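PDB 4IIY: MccF from Escherichia coli, which confers self-immunity to microcin C7, probably by acting as a serine hydrolase of the peptidase S66 family. Local coordinates for residues A53-T58 with S115-D120; G47-S52 with A145-L150. The protein carries 1 engineered substitution. All coordinates share one frame; numbering follows the deposited sequence.

Contact 1 (A53-T58 with S115-D120); sequences APATVT and STIGGD. With 1EI (5'-O-(L-alpha-glutamylsulfamoyl)inosine), chain K.
Ala53 and Gly118 lie on backbones that run nearly antiparallel, their directions 153° apart, and Ala53 N donates to Gly118 O over 3.0 Å in a fairly straight bond (160° at the hydrogen). A water adds a second tie, giving one proton to Ala53 O and the other to Ile117 O. Pro54, at the centre of an inverse gamma turn, sits at the N-cap position just before helix 55-58, and the turn lets Ala55 meet Ile117. The isoleucine carries the apolar part. Its CG2 lies 3.6 Å from Ala55 CB and 3.5 Å from Ala53 O. With CG1 anti to the backbone N (chi1 -160°), the other branch runs between protein and ligand: CG1 itself passes 3.6 Å from the sulfamoyl oxygen OAF of 1EI, and CD1 beyond it rests on Ala55 CB. Farther along, the CG2 methyls of Thr56 and Thr116 meet at 4.0 Å, the two side chains crossing at about a right angle, and Thr56 OG1 bonds to Gly84 N. Both glycines face the inhibitor through their amides: Gly118 N donates to OAF at 2.9 Å and Gly119 N to the glutamyl carbonyl O of 1EI at 2.8 Å. One peptide unit thus accepts from Ala53 through Gly118 O and donates to the ligand through Gly119 N, a relay that fixes its orientation and may polarise the N-H, consistent with an oxyanion-hole role.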
ATOM      1  N   ALA B  53     -13.052   9.910  -4.118  1.00  6.71           N
ATOM      2  CA  ALA B  53     -13.737  10.669  -3.067  1.00  7.52           C
ATOM      3  C   ALA B  53     -14.765  11.644  -3.636  1.00  7.78           C
ATOM      4  O   ALA B  53     -14.510  12.280  -4.659  1.00  7.53           O
ATOM      5  CB  ALA B  53     -12.734  11.418  -2.202  1.00  8.92           C
ATOM      6  N   PRO B  54     -15.921  11.787  -2.961  1.00  7.82           N
ATOM      7  CA  PRO B  54     -17.004  12.630  -3.487  1.00  7.98           C
ATOM      8  C   PRO B  54     -16.855  14.106  -3.105  1.00  7.61           C
ATOM      9  O   PRO B  54     -17.772  14.696  -2.512  1.00  8.68           O
ATOM     10  CB  PRO B  54     -18.241  12.037  -2.815  1.00  9.64           C
ATOM     11  CG  PRO B  54     -17.733  11.599  -1.475  1.00  9.97           C
ATOM     12  CD  PRO B  54     -16.354  11.024  -1.773  1.00  8.34           C
ATOM     13  N   ALA B  55     -15.734  14.717  -3.467  1.00  7.68           N
ATOM     14  CA  ALA B  55     -15.435  16.058  -2.984  1.00  7.50           C
ATOM     15  C   ALA B  55     -16.269  17.167  -3.616  1.00  7.47           C
ATOM     16  O   ALA B  55     -16.271  18.279  -3.097  1.00  7.54           O
ATOM     17  CB  ALA B  55     -13.924  16.368  -3.076  1.00  8.58           C
ATOM     18  N   THR B  56     -16.981  16.903  -4.707  1.00  7.51           N
ATOM     19  CA  THR B  56     -17.921  17.912  -5.194  1.00  7.76           C
ATOM     20  C   THR B  56     -19.017  18.169  -4.164  1.00  9.37           C
ATOM     21  O   THR B  56     -19.654  19.227  -4.193  1.00 10.14           O
ATOM     22  CB  THR B  56     -18.548  17.573  -6.560  1.00  7.47           C
ATOM     23  OG1 THR B  56     -19.338  16.378  -6.470  1.00  8.44           O
ATOM     24  CG2 THR B  56     -17.474  17.432  -7.641  1.00  8.71           C
ATOM     25  N   VAL B  57     -19.229  17.210  -3.263  1.00  8.09           N
ATOM     26  CA  VAL B  57     -20.134  17.375  -2.127  1.00  9.31           C
ATOM     27  C   VAL B  57     -19.376  17.766  -0.854  1.00  8.92           C
ATOM     28  O   VAL B  57     -19.733  18.735  -0.175  1.00 10.22           O
ATOM     29  CB  VAL B  57     -20.960  16.087  -1.864  1.00  8.99           C
ATOM     30  CG1 VAL B  57     -21.803  16.220  -0.594  1.00 12.65           C
ATOM     31  CG2 VAL B  57     -21.845  15.766  -3.066  1.00 11.52           C
ATOM     32  N   THR B  58     -18.322  17.030  -0.523  1.00  8.03           N
ATOM     33  CA  THR B  58     -17.666  17.237   0.761  1.00  8.74           C
ATOM     34  C   THR B  58     -16.732  18.448   0.816  1.00  7.96           C
ATOM     35  O   THR B  58     -16.370  18.881   1.901  1.00 10.13           O
ATOM     36  CB  THR B  58     -16.898  15.987   1.210  1.00 10.02           C
ATOM     37  OG1 THR B  58     -15.887  15.685   0.244  1.00 12.82           O
ATOM     38  CG2 THR B  58     -17.840  14.789   1.364  1.00 12.59           C
ATOM     39  N   SER B 115      -9.644  15.126 -13.448  1.00  7.09           N
ATOM     40  CA  SER B 115     -10.104  14.628 -12.167  1.00  6.71           C
ATOM     41  C   SER B 115     -10.603  15.759 -11.283  1.00  6.28           C
ATOM     42  O   SER B 115      -9.997  16.828 -11.262  1.00  7.48           O
ATOM     43  CB  SER B 115      -8.939  13.919 -11.483  1.00  8.06           C
ATOM     44  OG  SER B 115      -9.279  13.509 -10.179  1.00  8.25           O
ATOM     45  N   THR B 116     -11.683  15.537 -10.539  1.00  6.77           N
ATOM     46  CA  THR B 116     -12.063  16.510  -9.512  1.00  7.09           C
ATOM     47  C   THR B 116     -11.125  16.452  -8.292  1.00  7.24           C
ATOM     48  O   THR B 116     -10.730  17.494  -7.749  1.00  7.18           O
ATOM     49  CB  THR B 116     -13.505  16.324  -9.027  1.00  7.61           C
ATOM     50  OG1 THR B 116     -13.658  14.995  -8.513  1.00  7.74           O
ATOM     51  CG2 THR B 116     -14.510  16.574 -10.157  1.00  7.62           C
ATOM     52  N   ILE B 117     -10.791  15.228  -7.877  1.00  6.67           N
ATOM     53  CA  ILE B 117      -9.954  14.949  -6.714  1.00  7.27           C
ATOM     54  C   ILE B 117      -9.658  13.451  -6.717  1.00  6.73           C
ATOM     55  O   ILE B 117     -10.313  12.683  -7.426  1.00  7.20           O
ATOM     56  CB  ILE B 117     -10.667  15.344  -5.395  1.00  6.30           C
ATOM     57  CG1 ILE B 117      -9.672  15.519  -4.241  1.00  7.16           C
ATOM     58  CG2 ILE B 117     -11.763  14.336  -5.039  1.00  8.47           C
ATOM     59  CD1 ILE B 117     -10.228  16.360  -3.086  1.00  8.31           C
ATOM     60  N   GLY B 118      -8.687  13.040  -5.916  1.00  6.71           N
ATOM     61  CA  GLY B 118      -8.348  11.637  -5.770  1.00  7.26           C
ATOM     62  C   GLY B 118      -9.128  10.937  -4.676  1.00  7.98           C
ATOM     63  O   GLY B 118     -10.359  11.026  -4.624  1.00  8.25           O
ATOM     64  N   GLY B 119      -8.408  10.223  -3.816  1.00  7.96           N
ATOM     65  CA  GLY B 119      -9.009   9.416  -2.775  1.00  8.76           C
ATOM     66  C   GLY B 119      -8.199   8.146  -2.583  1.00  7.69           C
ATOM     67  O   GLY B 119      -7.038   8.196  -2.174  1.00  9.82           O
ATOM     68  N   ASP B 120      -8.805   7.005  -2.905  1.00  7.06           N
ATOM     69  CA  ASP B 120      -8.206   5.692  -2.664  1.00  7.60           C
ATOM     70  C   ASP B 120      -8.581   4.648  -3.718  1.00  7.50           C
ATOM     71  O   ASP B 120      -7.957   3.585  -3.762  1.00  8.75           O
ATOM     72  CB  ASP B 120      -8.664   5.141  -1.310  1.00  9.57           C
ATOM     73  CG  ASP B 120      -8.105   5.908  -0.145  1.00 11.70           C
ATOM     74  OD1 ASP B 120      -6.958   5.621   0.261  1.00 14.15           O
ATOM     75  OD2 ASP B 120      -8.816   6.785   0.377  1.00 13.24           O
TER
HETATM   76  O6  1EI K 401     -10.014  18.636   4.685  0.61 21.67           O
HETATM   77  C6  1EI K 401      -8.951  18.913   4.087  0.97 14.41           C
HETATM   78  N1  1EI K 401      -8.129  19.886   4.530  0.80 17.38           N
HETATM   79  C2  1EI K 401      -6.985  20.197   3.896  0.82 16.17           C
HETATM   80  N3  1EI K 401      -6.571  19.575   2.779  0.86 14.71           N
HETATM   81  C5  1EI K 401      -8.565  18.181   2.867  1.00 15.41           C
HETATM   82  C4  1EI K 401      -7.309  18.582   2.238  1.00 14.27           C
HETATM   83  N7  1EI K 401      -9.077  17.188   2.112  0.90 16.92           N
HETATM   84  C8  1EI K 401      -8.220  16.968   1.086  0.88 17.65           C
HETATM   85  N9  1EI K 401      -7.171  17.802   1.173  0.81 13.46           N
HETATM   86  C1' 1EI K 401      -6.025  17.862   0.252  0.93 12.67           C
HETATM   87  O4' 1EI K 401      -6.390  17.509  -1.074  0.83 13.49           O
HETATM   88  C2' 1EI K 401      -5.005  16.831   0.688  0.95 19.21           C
HETATM   89  O2' 1EI K 401      -4.076  17.417   1.599  0.83 20.59           O
HETATM   90  C3' 1EI K 401      -4.347  16.424  -0.611  0.73 19.72           C
HETATM   91  O3' 1EI K 401      -3.081  17.069  -0.725  0.59 15.04           O
HETATM   92  C4' 1EI K 401      -5.250  16.944  -1.716  0.94 17.18           C
HETATM   93  C5' 1EI K 401      -5.660  15.840  -2.682  0.93 14.79           C
HETATM   94  O5' 1EI K 401      -6.421  14.831  -2.010  0.89 12.04           O
HETATM   95  SBF 1EI K 401      -6.599  13.472  -2.698  0.79 10.74           S
HETATM   96  OAE 1EI K 401      -7.877  12.920  -2.302  0.69 11.88           O
HETATM   97  OAF 1EI K 401      -6.530  13.722  -4.113  0.98 11.32           O
HETATM   98  NAQ 1EI K 401      -5.408  12.595  -2.242  0.98 13.46           N
HETATM   99  C   1EI K 401      -5.085  11.367  -2.702  0.69 10.93           C
HETATM  100  O   1EI K 401      -5.658  10.722  -3.572  0.98 10.43           O
HETATM  101  CA  1EI K 401      -3.858  10.743  -2.101  0.70 14.51           C
HETATM  102  N   1EI K 401      -3.333  11.568  -1.027  0.72 18.14           N
HETATM  103  CB  1EI K 401      -4.180   9.334  -1.617  0.78 20.14           C
HETATM  104  CG  1EI K 401      -3.007   8.387  -1.857  0.82 22.64           C
HETATM  105  CD  1EI K 401      -1.964   8.550  -0.775  1.00 18.99           C
HETATM  106  OE1 1EI K 401      -1.968   9.588  -0.082  0.48 23.66           O
HETATM  107  OE2 1EI K 401      -1.138   7.634  -0.619  0.75 20.05           O
HETATM  108  O   HOH W   1     -13.031  11.537  -6.937  1.00  7.32           O

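Contact 2 (G47-S52 with A145-L150); sequences GFFSSS and ADTTAL. Engineered in segment 145-150: Ala145 (natural residue Ser). With 1EI (5'-O-(L-alpha-glutamylsulfamoyl)inosine), chain K.
Asp146, Thr147 and Leu150, in and just after the nucleophile elbow, pack against Phe49, Ser51 and Ser52; the elbow is the tight turn between strand 140-143 and helix 148-158 in this S66 fold. At its apex Ala145 is an engineered replacement of the serine predicted to be the nucleophile; it has the strained backbone usual there (phi 64°), and its CB sits 3.3 Å from the glutamyl carbonyl carbon C of 1EI. Next, Asp146 N donates to 1EI O over 3.0 Å, while its side chain points toward the serine loop, with OD2 3.8 Å from Ser52 CB. That oxygen accepts from Ser122 N and from a water that also bonds Ser51 OG and Thr147 OG1, so the two hydroxyls, too far apart to bond directly, are bridged. The other branch of Thr147, CG2, anti to the backbone N, comes in at the edge of the Phe49 ring, 4.0 Å from CZ. Thr148 turns back on the elbow, and both its N and OG1 donate to Ala145 O. In the first turn of the helix, Leu150 and Phe49 reach toward each other from opposite sides of the contact, the CD1 methyl of Leu150 lying beside Ser51 and resting 3.7 Å from Phe49 CE1.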
ATOM      1  N   GLY B  47     -14.083  18.321 -19.321  1.00  9.23           N
ATOM      2  CA  GLY B  47     -15.034  17.531 -18.554  1.00  9.37           C
ATOM      3  C   GLY B  47     -14.378  17.035 -17.286  1.00  7.98           C
ATOM      4  O   GLY B  47     -13.187  16.740 -17.304  1.00 10.46           O
ATOM      5  N   PHE B  48     -15.127  16.948 -16.191  1.00  7.61           N
ATOM      6  CA  PHE B  48     -14.535  16.475 -14.946  1.00  7.17           C
ATOM      7  C   PHE B  48     -15.269  15.279 -14.353  1.00  8.38           C
ATOM      8  O   PHE B  48     -16.489  15.126 -14.526  1.00  8.07           O
ATOM      9  CB  PHE B  48     -14.335  17.616 -13.937  1.00  8.35           C
ATOM     10  CG  PHE B  48     -15.583  18.391 -13.581  1.00  9.11           C
ATOM     11  CD1 PHE B  48     -16.479  17.898 -12.652  1.00  7.44           C
ATOM     12  CD2 PHE B  48     -15.827  19.642 -14.140  1.00  8.98           C
ATOM     13  CE1 PHE B  48     -17.600  18.633 -12.276  1.00  8.55           C
ATOM     14  CE2 PHE B  48     -16.954  20.380 -13.774  1.00  9.76           C
ATOM     15  CZ  PHE B  48     -17.843  19.871 -12.849  1.00 10.15           C
ATOM     16  N   PHE B  49     -14.509  14.424 -13.669  1.00  7.43           N
ATOM     17  CA  PHE B  49     -15.033  13.171 -13.132  1.00  8.09           C
ATOM     18  C   PHE B  49     -14.518  12.940 -11.716  1.00  7.45           C
ATOM     19  O   PHE B  49     -13.448  13.440 -11.350  1.00  8.16           O
ATOM     20  CB  PHE B  49     -14.621  11.994 -14.029  1.00  7.81           C
ATOM     21  CG  PHE B  49     -13.143  11.721 -14.021  1.00  7.57           C
ATOM     22  CD1 PHE B  49     -12.612  10.744 -13.200  1.00  8.32           C
ATOM     23  CD2 PHE B  49     -12.280  12.474 -14.794  1.00  7.28           C
ATOM     24  CE1 PHE B  49     -11.250  10.515 -13.171  1.00  8.77           C
ATOM     25  CE2 PHE B  49     -10.924  12.242 -14.777  1.00  7.96           C
ATOM     26  CZ  PHE B  49     -10.405  11.265 -13.954  1.00  9.30           C
ATOM     27  N   SER B  50     -15.273  12.176 -10.932  1.00  7.03           N
ATOM     28  CA  SER B  50     -14.913  11.838  -9.556  1.00  7.43           C
ATOM     29  C   SER B  50     -14.739  10.322  -9.430  1.00  7.28           C
ATOM     30  O   SER B  50     -15.694   9.583  -9.161  1.00  7.94           O
ATOM     31  CB  SER B  50     -15.990  12.339  -8.593  1.00  7.82           C
ATOM     32  OG  SER B  50     -16.188  13.746  -8.717  1.00  7.56           O
ATOM     33  N   SER B  51     -13.509   9.862  -9.629  1.00  6.80           N
ATOM     34  CA  SER B  51     -13.237   8.425  -9.641  1.00  7.36           C
ATOM     35  C   SER B  51     -13.051   7.828  -8.249  1.00  6.42           C
ATOM     36  O   SER B  51     -12.914   6.608  -8.116  1.00  7.16           O
ATOM     37  CB  SER B  51     -12.024   8.091 -10.516  1.00  8.49           C
ATOM     38  OG  SER B  51     -10.833   8.724 -10.059  1.00  8.36           O
ATOM     39  N   SER B  52     -13.068   8.664  -7.213  1.00  6.63           N
ATOM     40  CA  SER B  52     -12.924   8.163  -5.850  1.00  8.12           C
ATOM     41  C   SER B  52     -13.710   9.014  -4.844  1.00  6.75           C
ATOM     42  O   SER B  52     -14.932   8.855  -4.727  1.00  8.26           O
ATOM     43  CB  SER B  52     -11.442   8.036  -5.473  1.00  8.29           C
ATOM     44  OG  SER B  52     -11.275   7.296  -4.276  1.00  8.12           O
ATOM     45  N   ALA B 145      -2.289  12.002  -7.609  1.00  6.10           N
ATOM     46  CA  ALA B 145      -2.630  11.318  -6.369  1.00  6.21           C
ATOM     47  C   ALA B 145      -3.261   9.967  -6.698  1.00  5.62           C
ATOM     48  O   ALA B 145      -2.714   9.222  -7.510  1.00  6.58           O
ATOM     49  CB  ALA B 145      -3.540  12.183  -5.512  1.00  7.17           C
ATOM     50  N   ASP B 146      -4.387   9.623  -6.086  1.00  6.34           N
ATOM     51  CA  ASP B 146      -5.024   8.338  -6.391  1.00  6.64           C
ATOM     52  C   ASP B 146      -5.294   8.124  -7.877  1.00  6.93           C
ATOM     53  O   ASP B 146      -5.339   6.978  -8.365  1.00  7.27           O
ATOM     54  CB  ASP B 146      -6.343   8.197  -5.630  1.00  7.52           C
ATOM     55  CG  ASP B 146      -7.016   6.880  -5.914  1.00  7.35           C
ATOM     56  OD1 ASP B 146      -6.506   5.852  -5.436  1.00  7.57           O
ATOM     57  OD2 ASP B 146      -8.029   6.871  -6.649  1.00  8.13           O
ATOM     58  N   THR B 147      -5.514   9.215  -8.600  1.00  6.33           N
ATOM     59  CA  THR B 147      -5.825   9.105 -10.023  1.00  7.05           C
ATOM     60  C   THR B 147      -4.658   8.545 -10.846  1.00  6.46           C
ATOM     61  O   THR B 147      -4.834   8.155 -12.004  1.00  6.71           O
ATOM     62  CB  THR B 147      -6.315  10.455 -10.558  1.00  7.80           C
ATOM     63  OG1 THR B 147      -7.172  11.048  -9.575  1.00  8.51           O
ATOM     64  CG2 THR B 147      -7.102  10.268 -11.848  1.00 10.89           C
ATOM     65  N   THR B 148      -3.474   8.477 -10.241  1.00  5.99           N
ATOM     66  CA  THR B 148      -2.364   7.728 -10.811  1.00  6.31           C
ATOM     67  C   THR B 148      -2.787   6.365 -11.355  1.00  5.23           C
ATOM     68  O   THR B 148      -2.296   5.922 -12.390  1.00  6.79           O
ATOM     69  CB  THR B 148      -1.279   7.491  -9.739  1.00  5.92           C
ATOM     70  OG1 THR B 148      -0.724   8.742  -9.318  1.00  6.81           O
ATOM     71  CG2 THR B 148      -0.146   6.608 -10.261  1.00  8.36           C
ATOM     72  N   ALA B 149      -3.678   5.674 -10.653  1.00  6.49           N
ATOM     73  CA  ALA B 149      -4.076   4.347 -11.125  1.00  6.38           C
ATOM     74  C   ALA B 149      -4.648   4.415 -12.544  1.00  7.11           C
ATOM     75  O   ALA B 149      -4.368   3.546 -13.379  1.00  7.17           O
ATOM     76  CB  ALA B 149      -5.070   3.706 -10.167  1.00  7.65           C
ATOM     77  N   LEU B 150      -5.442   5.444 -12.819  1.00  6.53           N
ATOM     78  CA  LEU B 150      -6.006   5.654 -14.152  1.00  7.94           C
ATOM     79  C   LEU B 150      -4.979   6.162 -15.153  1.00  7.72           C
ATOM     80  O   LEU B 150      -4.942   5.704 -16.294  1.00  8.49           O
ATOM     81  CB  LEU B 150      -7.177   6.631 -14.115  1.00  8.49           C
ATOM     82  CG  LEU B 150      -8.305   6.306 -13.149  1.00  8.38           C
ATOM     83  CD1 LEU B 150      -9.458   7.259 -13.398  1.00  9.65           C
ATOM     84  CD2 LEU B 150      -8.763   4.850 -13.296  1.00 10.27           C
TER
HETATM   85  O6  1EI K 401     -10.014  18.636   4.685  0.61 21.67           O
HETATM   86  C6  1EI K 401      -8.951  18.913   4.087  0.97 14.41           C
HETATM   87  N1  1EI K 401      -8.129  19.886   4.530  0.80 17.38           N
HETATM   88  C2  1EI K 401      -6.985  20.197   3.896  0.82 16.17           C
HETATM   89  N3  1EI K 401      -6.571  19.575   2.779  0.86 14.71           N
HETATM   90  C5  1EI K 401      -8.565  18.181   2.867  1.00 15.41           C
HETATM   91  C4  1EI K 401      -7.309  18.582   2.238  1.00 14.27           C
HETATM   92  N7  1EI K 401      -9.077  17.188   2.112  0.90 16.92           N
HETATM   93  C8  1EI K 401      -8.220  16.968   1.086  0.88 17.65           C
HETATM   94  N9  1EI K 401      -7.171  17.802   1.173  0.81 13.46           N
HETATM   95  C1' 1EI K 401      -6.025  17.862   0.252  0.93 12.67           C
HETATM   96  O4' 1EI K 401      -6.390  17.509  -1.074  0.83 13.49           O
HETATM   97  C2' 1EI K 401      -5.005  16.831   0.688  0.95 19.21           C
HETATM   98  O2' 1EI K 401      -4.076  17.417   1.599  0.83 20.59           O
HETATM   99  C3' 1EI K 401      -4.347  16.424  -0.611  0.73 19.72           C
HETATM  100  O3' 1EI K 401      -3.081  17.069  -0.725  0.59 15.04           O
HETATM  101  C4' 1EI K 401      -5.250  16.944  -1.716  0.94 17.18           C
HETATM  102  C5' 1EI K 401      -5.660  15.840  -2.682  0.93 14.79           C
HETATM  103  O5' 1EI K 401      -6.421  14.831  -2.010  0.89 12.04           O
HETATM  104  SBF 1EI K 401      -6.599  13.472  -2.698  0.79 10.74           S
HETATM  105  OAE 1EI K 401      -7.877  12.920  -2.302  0.69 11.88           O
HETATM  106  OAF 1EI K 401      -6.530  13.722  -4.113  0.98 11.32           O
HETATM  107  NAQ 1EI K 401      -5.408  12.595  -2.242  0.98 13.46           N
HETATM  108  C   1EI K 401      -5.085  11.367  -2.702  0.69 10.93           C
HETATM  109  O   1EI K 401      -5.658  10.722  -3.572  0.98 10.43           O
HETATM  110  CA  1EI K 401      -3.858  10.743  -2.101  0.70 14.51           C
HETATM  111  N   1EI K 401      -3.333  11.568  -1.027  0.72 18.14           N
HETATM  112  CB  1EI K 401      -4.180   9.334  -1.617  0.78 20.14           C
HETATM  113  CG  1EI K 401      -3.007   8.387  -1.857  0.82 22.64           C
HETATM  114  CD  1EI K 401      -1.964   8.550  -0.775  1.00 18.99           C
HETATM  115  OE1 1EI K 401      -1.968   9.588  -0.082  0.48 23.66           O
HETATM  116  OE2 1EI K 401      -1.138   7.634  -0.619  0.75 20.05           O
HETATM  117  O   HOH W   2      -8.787   9.134  -8.113  1.00 11.52           O

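Contact 1 is nested along the chain inside the loop closed by contact 2: the segments come in the order 47-52, 53-58, 115-120, 145-150, all within the N-terminal LD-carboxypeptidase domain. Strands 45-49, 110-115 and 140-143 are parallel neighbours in the six-stranded sheet; the loops after 110-115 and 140-143 reach the inhibitor, with the loop after 45-49 packed behind them. The centres of contact 1 and contact 2 lie about 8 Å apart. Ser50 OG and Thr116 OG1, 2.8 Å apart, and Ser52 OG with Asp120 N, also at 2.8 Å, are probably hydrogen-bonded, joining the two contacts directly. Each contact supplies one amide to the same ligand carbonyl oxygen, as in an oxyanion hole.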